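Local atomic coordinates of spydx (Streptococcus pyogenes, PDB entry 2J43), a protein that binds glycogen, including that of host lung, through family 41 carbohydrate-binding modules belonging to a streptococcal pullulanase that probably cleaves alpha-1,6-glucosidic linkages. Residues 123-126 against 127-130; 14-18 against 19-23; 193-196 against 197-201. All coordinates share one frame; numbering follows the deposited sequence.

Interaction 1: 123-126 against 127-130; sequences GHYD and NLAV
Tyr125 and Leu128 close a type II beta turn, a textbook case of two end residues brought together by one backbone bond. Leu128 N donates to Tyr125 O at 3.1 Å with an N-H...O angle of 162°, a nearly straight bond, although the donor sits well above the carbonyl plane. The same oxygen receives a water at 2.7 Å, which also lies 3.1 Å from Leu128 O; since that water has more acceptors in reach than protons, both links may not be made at once. Asp126 and Asn127 form the exposed corner. Asn127 takes the positive phi (65°) that a type II turn demands at its third position, a backbone region asparagine tolerates better than most residues. From the end of the turn, Leu128 lays its isobutyl group back over the Tyr125 carbonyl, with CB 3.5 Å from Tyr125 O. With CG anti to its own carbonyl carbon (chi1 -63°), Leu128 brings CD1 to the tyrosine, where it approaches the ring obliquely and meets ring atom CD1 at 4.1 Å. In the next shell, Tyr125 OH is bonded to Asn120 N, just past the end of strand 113-119, and the ring packs on Tyr118 within that strand. The CD1 methyl of Leu128 also reaches back one residue further, resting 3.7 Å from His124 O.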
loop_
_atom_site.group_PDB
_atom_site.type_symbol
_atom_site.label_atom_id
_atom_site.label_comp_id
_atom_site.label_asym_id
_atom_site.label_seq_id
_atom_site.Cartn_x
_atom_site.Cartn_y
_atom_site.Cartn_z
ATOM N N GLY A 123 -6.243 7.791 18.272
ATOM C CA GLY A 123 -6.034 6.365 18.254
ATOM C C GLY A 123 -7.119 5.561 18.989
ATOM O O GLY A 123 -6.904 4.389 19.303
ATOM N N HIS A 124 -8.253 6.208 19.280
ATOM C CA HIS A 124 -9.351 5.600 20.019
ATOM C C HIS A 124 -10.386 5.086 19.008
ATOM O O HIS A 124 -11.065 5.882 18.368
ATOM C CB HIS A 124 -10.019 6.641 20.919
ATOM C CG HIS A 124 -9.145 7.173 22.009
ATOM N ND1 HIS A 124 -9.310 8.445 22.529
ATOM C CD2 HIS A 124 -8.115 6.617 22.683
ATOM C CE1 HIS A 124 -8.395 8.657 23.458
ATOM N NE2 HIS A 124 -7.671 7.558 23.588
ATOM N N TYR A 125 -10.458 3.774 18.833
ATOM C CA TYR A 125 -11.378 3.197 17.853
ATOM C C TYR A 125 -12.538 2.411 18.487
ATOM O O TYR A 125 -13.367 1.865 17.773
ATOM C CB TYR A 125 -10.575 2.352 16.861
ATOM C CG TYR A 125 -9.491 3.098 16.159
ATOM C CD1 TYR A 125 -9.798 3.952 15.080
ATOM C CD2 TYR A 125 -8.151 2.967 16.542
ATOM C CE1 TYR A 125 -8.806 4.660 14.422
ATOM C CE2 TYR A 125 -7.173 3.663 15.900
ATOM C CZ TYR A 125 -7.485 4.493 14.835
ATOM O OH TYR A 125 -6.481 5.210 14.220
ATOM N N ASP A 126 -12.612 2.347 19.822
ATOM C CA ASP A 126 -13.703 1.639 20.476
ATOM C C ASP A 126 -15.041 2.213 20.013
ATOM O O ASP A 126 -15.246 3.422 19.984
ATOM C CB ASP A 126 -13.649 1.772 21.999
ATOM C CG ASP A 126 -12.635 0.849 22.658
ATOM O OD1 ASP A 126 -12.099 -0.068 21.998
ATOM O OD2 ASP A 126 -12.376 0.983 23.887
ATOM N N ASN A 127 -15.938 1.294 19.678
ATOM C CA ASN A 127 -17.318 1.595 19.285
ATOM C C ASN A 127 -17.461 2.382 17.975
ATOM O O ASN A 127 -18.528 2.900 17.655
ATOM C CB ASN A 127 -18.084 2.247 20.414
ATOM C CG ASN A 127 -18.017 1.450 21.714
ATOM O OD1 ASN A 127 -17.561 1.982 22.740
ATOM N ND2 ASN A 127 -18.345 0.196 21.658
ATOM N N LEU A 128 -16.386 2.479 17.212
ATOM C CA LEU A 128 -16.493 3.009 15.847
ATOM C C LEU A 128 -16.843 1.839 14.919
ATOM O O LEU A 128 -16.434 0.705 15.172
ATOM C CB LEU A 128 -15.173 3.651 15.434
ATOM C CG LEU A 128 -14.750 4.863 16.253
ATOM C CD1 LEU A 128 -13.527 5.551 15.560
ATOM C CD2 LEU A 128 -15.827 5.875 16.554
ATOM N N ALA A 129 -17.561 2.102 13.830
ATOM C CA ALA A 129 -17.960 1.037 12.906
ATOM C C ALA A 129 -18.011 1.591 11.509
ATOM O O ALA A 129 -18.087 2.808 11.329
ATOM C CB ALA A 129 -19.340 0.507 13.265
ATOM N N VAL A 130 -18.059 0.702 10.545
ATOM C CA VAL A 130 -18.123 1.084 9.129
ATOM C C VAL A 130 -19.473 0.640 8.578
ATOM O O VAL A 130 -19.804 -0.532 8.611
ATOM C CB VAL A 130 -17.003 0.438 8.286
ATOM C CG1 VAL A 130 -17.049 1.073 6.854
ATOM C CG2 VAL A 130 -15.660 0.642 8.958
HETATM O O HOH W 1 -14.175 -0.586 16.898
#

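Interaction 2: 14-18 against 19-23; sequences AGESL and GSLGL
Leu18 O is gripped by two donors: a water at 2.9 Å, and Leu21 N, whose bond is weak at 3.3 Å. The water also donates to Leu21 O, 2.8 Å away, and so ties the first strand residue back to the carbonyl three residues earlier. One residue upstream the same spacing recurs more firmly. Ser20 N donates to Ser17 O at 2.9 Å (N-H...O angle 154°), approaching from above the carbonyl plane. The result is a pair of overlapping beta turns, 17-20 and 18-21, an economical way of feeding a loop into a strand, and Gly19 lies at the shared corner. Leu21 folds its side chain back over the first of these turns, its CG 3.4 Å from Ser17 O, and so covers a carbonyl already engaged by Ser20. In a separate apolar contact, its CD2 branch meets the aliphatic part of Glu16, touching CB at 3.7 Å with CG a little farther off. Glu16 runs obliquely across the leucine and then bends at chi2 (-80°), which carries OE1 to 4.0 Å from Ser20 CB, while OE2 is held by Asn73. Strand 21-27 leaves this corner between strands 41-42 and 66-73, Leu21 bonding through its backbone to Met43 and Gly22 to Asn72; Leu21 also packs on Ile71, whereas Leu18 reaches Tyr53 of strand 53-58 in the other sheet of this module.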
loop_
_atom_site.group_PDB
_atom_site.type_symbol
_atom_site.label_atom_id
_atom_site.label_comp_id
_atom_site.label_asym_id
_atom_site.label_seq_id
_atom_site.Cartn_x
_atom_site.Cartn_y
_atom_site.Cartn_z
ATOM N N ALA A 14 13.241 -16.538 -11.812
ATOM C CA ALA A 14 13.178 -17.984 -11.631
ATOM C C ALA A 14 14.540 -18.639 -11.739
ATOM O O ALA A 14 15.266 -18.431 -12.715
ATOM C CB ALA A 14 12.275 -18.602 -12.711
ATOM N N GLY A 15 14.853 -19.469 -10.753
ATOM C CA GLY A 15 16.061 -20.263 -10.771
ATOM C C GLY A 15 17.372 -19.553 -10.524
ATOM O O GLY A 15 18.413 -20.169 -10.607
ATOM N N GLU A 16 17.342 -18.255 -10.202
ATOM C CA GLU A 16 18.554 -17.523 -9.975
ATOM C C GLU A 16 18.827 -17.489 -8.459
ATOM O O GLU A 16 17.917 -17.263 -7.652
ATOM C CB GLU A 16 18.388 -16.067 -10.466
ATOM C CG GLU A 16 18.442 -15.922 -11.956
ATOM C CD GLU A 16 19.837 -15.911 -12.540
ATOM O OE1 GLU A 16 20.849 -16.089 -11.818
ATOM O OE2 GLU A 16 19.898 -15.771 -13.748
ATOM N N SER A 17 20.081 -17.704 -8.104
ATOM C CA SER A 17 20.556 -17.595 -6.728
ATOM C C SER A 17 20.714 -16.158 -6.285
ATOM O O SER A 17 21.195 -15.350 -7.074
ATOM C CB SER A 17 21.919 -18.262 -6.656
ATOM O OG SER A 17 21.731 -19.660 -6.793
ATOM N N LEU A 18 20.419 -15.863 -5.019
ATOM C CA LEU A 18 20.642 -14.531 -4.488
ATOM C C LEU A 18 22.079 -14.077 -4.686
ATOM O O LEU A 18 22.339 -12.887 -4.813
ATOM C CB LEU A 18 20.232 -14.419 -3.013
ATOM C CG LEU A 18 18.734 -14.654 -2.743
ATOM C CD1 LEU A 18 18.480 -14.729 -1.221
ATOM C CD2 LEU A 18 17.961 -13.507 -3.322
ATOM N N GLY A 19 23.040 -15.005 -4.614
ATOM C CA GLY A 19 24.437 -14.717 -4.763
ATOM C C GLY A 19 24.860 -14.282 -6.125
ATOM O O GLY A 19 25.987 -13.865 -6.318
ATOM N N SER A 20 23.953 -14.467 -7.090
ATOM C CA SER A 20 24.143 -14.029 -8.472
ATOM C C SER A 20 23.217 -12.928 -8.899
ATOM O O SER A 20 23.370 -12.457 -10.028
ATOM C CB SER A 20 23.911 -15.225 -9.396
ATOM O OG SER A 20 24.719 -16.365 -8.948
ATOM N N LEU A 21 22.292 -12.533 -8.050
ATOM C CA LEU A 21 21.309 -11.477 -8.369
ATOM C C LEU A 21 21.714 -10.107 -7.811
ATOM O O LEU A 21 22.171 -9.973 -6.686
ATOM C CB LEU A 21 19.938 -11.818 -7.810
ATOM C CG LEU A 21 19.218 -12.948 -8.525
ATOM C CD1 LEU A 21 17.991 -13.346 -7.699
ATOM C CD2 LEU A 21 18.895 -12.480 -9.950
ATOM N N GLY A 22 21.510 -9.061 -8.626
ATOM C CA GLY A 22 21.724 -7.696 -8.178
ATOM C C GLY A 22 20.522 -6.793 -8.365
ATOM O O GLY A 22 19.740 -6.962 -9.331
ATOM N N LEU A 23 20.405 -5.820 -7.479
ATOM C CA LEU A 23 19.421 -4.725 -7.599
ATOM C C LEU A 23 20.199 -3.486 -8.012
ATOM O O LEU A 23 20.953 -2.903 -7.250
ATOM C CB LEU A 23 18.714 -4.462 -6.278
ATOM C CG LEU A 23 17.615 -3.407 -6.279
ATOM C CD1 LEU A 23 16.543 -3.792 -7.294
ATOM C CD2 LEU A 23 16.966 -3.202 -4.889
HETATM O O HOH W 2 24.469 -11.086 -5.455
#

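Interaction 3: 193-196 against 197-201; sequences FKEL and DNHTQ
His199 and Glu195 meet where the loop turns, with Leu196 between them in sequence carrying the bend. The turn is spanned by a weak bond, Asn198 N to Glu195 O at 3.4 Å, with an N-H...O angle of 135°. Leu196 and Asp197 occupy its corners with backbone angles close to those of a type I turn; Leu196 sets off away from the following residues, though its CB lies 3.4 Å from Asp197 N, and its side chain touches Ala167. Its backbone C lies 3.4 Å from Asn198 N. His199 packs back into the turn from the far end. Its CB lies 3.6 Å from Glu195 O, and that oxygen sits in the plane of the imidazole, at its edge. CG of the histidine stands anti to the carbonyl carbon (chi1 -75°), which sends the ring the same way as the Glu195 side chain. Carboxylate and imidazole then run side by side, their planes only 7° apart, with Glu195 OE1 4.0 Å from His199 CD2. OE1 is 4.2 Å from NE2, so any protonated histidine would probably feel the carboxylate. The ring's other nitrogen, ND1, is fixed by Tyr106 OH, and OE1 has a weak bond from Asn213. Beneath, the buried Phe193 offers its rim, CZ reaching His199 CB at 3.9 Å, while Glu195 N lies over the centre of the phenyl face. The example is a beta turn within the loop joining edge strands 191-193 and 201-205, in the beta-sandwich fold of a family 41 carbohydrate-binding module.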
loop_
_atom_site.group_PDB
_atom_site.type_symbol
_atom_site.label_atom_id
_atom_site.label_comp_id
_atom_site.label_asym_id
_atom_site.label_seq_id
_atom_site.Cartn_x
_atom_site.Cartn_y
_atom_site.Cartn_z
ATOM N N PHE A 193 -16.083 5.114 -3.512
ATOM C CA PHE A 193 -14.865 4.638 -4.180
ATOM C C PHE A 193 -15.182 3.760 -5.345
ATOM O O PHE A 193 -15.911 2.812 -5.246
ATOM C CB PHE A 193 -13.962 3.892 -3.185
ATOM C CG PHE A 193 -12.594 3.557 -3.740
ATOM C CD1 PHE A 193 -11.656 4.566 -3.939
ATOM C CD2 PHE A 193 -12.260 2.261 -4.025
ATOM C CE1 PHE A 193 -10.402 4.253 -4.466
ATOM C CE2 PHE A 193 -11.000 1.937 -4.530
ATOM C CZ PHE A 193 -10.084 2.939 -4.735
ATOM N N LYS A 194 -14.556 4.047 -6.491
ATOM C CA LYS A 194 -14.833 3.284 -7.706
ATOM C C LYS A 194 -13.573 2.931 -8.515
ATOM O O LYS A 194 -13.663 2.754 -9.726
ATOM C CB LYS A 194 -15.809 4.084 -8.600
ATOM C CG LYS A 194 -15.347 5.482 -8.973
ATOM C CD LYS A 194 -15.893 5.925 -10.342
ATOM C CE LYS A 194 -17.311 6.442 -10.284
ATOM N NZ LYS A 194 -17.666 7.197 -11.547
ATOM N N GLU A 195 -12.418 2.843 -7.873
ATOM C CA GLU A 195 -11.198 2.368 -8.543
ATOM C C GLU A 195 -10.838 0.952 -8.060
ATOM O O GLU A 195 -9.701 0.675 -7.704
ATOM C CB GLU A 195 -10.012 3.336 -8.284
ATOM C CG GLU A 195 -10.314 4.836 -8.255
ATOM C CD GLU A 195 -9.051 5.700 -8.107
ATOM O OE1 GLU A 195 -8.278 5.580 -7.108
ATOM O OE2 GLU A 195 -8.814 6.510 -9.023
ATOM N N LEU A 196 -11.804 0.034 -8.034
ATOM C CA LEU A 196 -11.560 -1.296 -7.448
ATOM C C LEU A 196 -10.586 -2.224 -8.196
ATOM O O LEU A 196 -10.142 -3.233 -7.641
ATOM C CB LEU A 196 -12.869 -2.046 -7.228
ATOM C CG LEU A 196 -13.937 -1.382 -6.355
ATOM C CD1 LEU A 196 -15.260 -2.163 -6.483
ATOM C CD2 LEU A 196 -13.515 -1.297 -4.900
ATOM N N ASP A 197 -10.269 -1.916 -9.446
ATOM C CA ASP A 197 -9.384 -2.789 -10.217
ATOM C C ASP A 197 -7.923 -2.532 -9.889
ATOM O O ASP A 197 -7.115 -3.464 -9.922
ATOM C CB ASP A 197 -9.643 -2.634 -11.717
ATOM C CG ASP A 197 -10.958 -3.260 -12.151
ATOM O OD1 ASP A 197 -11.632 -3.918 -11.323
ATOM O OD2 ASP A 197 -11.397 -3.160 -13.314
ATOM N N ASN A 198 -7.587 -1.295 -9.541
ATOM C CA ASN A 198 -6.212 -0.958 -9.149
ATOM C C ASN A 198 -5.899 -1.138 -7.663
ATOM O O ASN A 198 -4.734 -1.124 -7.251
ATOM C CB ASN A 198 -5.908 0.488 -9.506
ATOM C CG ASN A 198 -5.966 0.753 -10.998
ATOM O OD1 ASN A 198 -5.829 -0.159 -11.814
ATOM N ND2 ASN A 198 -6.172 2.018 -11.358
ATOM N N HIS A 199 -6.937 -1.282 -6.846
ATOM C CA HIS A 199 -6.774 -1.006 -5.428
ATOM C C HIS A 199 -7.565 -1.936 -4.546
ATOM O O HIS A 199 -8.768 -2.105 -4.713
ATOM C CB HIS A 199 -7.188 0.420 -5.141
ATOM C CG HIS A 199 -6.188 1.426 -5.602
ATOM N ND1 HIS A 199 -4.982 1.630 -4.954
ATOM C CD2 HIS A 199 -6.191 2.252 -6.672
ATOM C CE1 HIS A 199 -4.301 2.571 -5.593
ATOM N NE2 HIS A 199 -5.015 2.966 -6.639
ATOM N N THR A 200 -6.860 -2.539 -3.610
ATOM C CA THR A 200 -7.467 -3.406 -2.623
ATOM C C THR A 200 -7.300 -2.885 -1.213
ATOM O O THR A 200 -7.872 -3.484 -0.301
ATOM C CB THR A 200 -6.682 -4.768 -2.596
ATOM O OG1 THR A 200 -5.266 -4.526 -2.370
ATOM C CG2 THR A 200 -6.744 -5.526 -3.934
ATOM N N GLN A 201 -6.675 -1.738 -1.006
ATOM C CA GLN A 201 -6.933 -0.863 0.130
ATOM C C GLN A 201 -7.235 0.576 -0.160
ATOM O O GLN A 201 -6.756 1.135 -1.156
ATOM C CB GLN A 201 -5.640 -0.911 1.000
ATOM C CG GLN A 201 -5.156 -2.332 1.359
ATOM C CD GLN A 201 -4.140 -2.403 2.495
ATOM O OE1 GLN A 201 -3.106 -3.159 2.416
ATOM N NE2 GLN A 201 -4.402 -1.679 3.544
#

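Read from the N terminus, the three contacts come in series; none nests within or crosses another. Interaction 2 closes the loop between strands 4-9 and 21-27 in the first pullulanase-associated domain, linking strands of its two sheets. Interaction 1 closes the corresponding turn of the second domain, between strands 113-119 and 128-134, about 45 Å away between centres and on the opposite side of the chain's centre. Interaction 3 follows in that second domain, bending the connection from strand 191-193 to strand 201-205, with its nearest atoms about 11 Å from interaction 1. In each module a tight turn leads into the second strand, and the second module has a further turn between its edge strands.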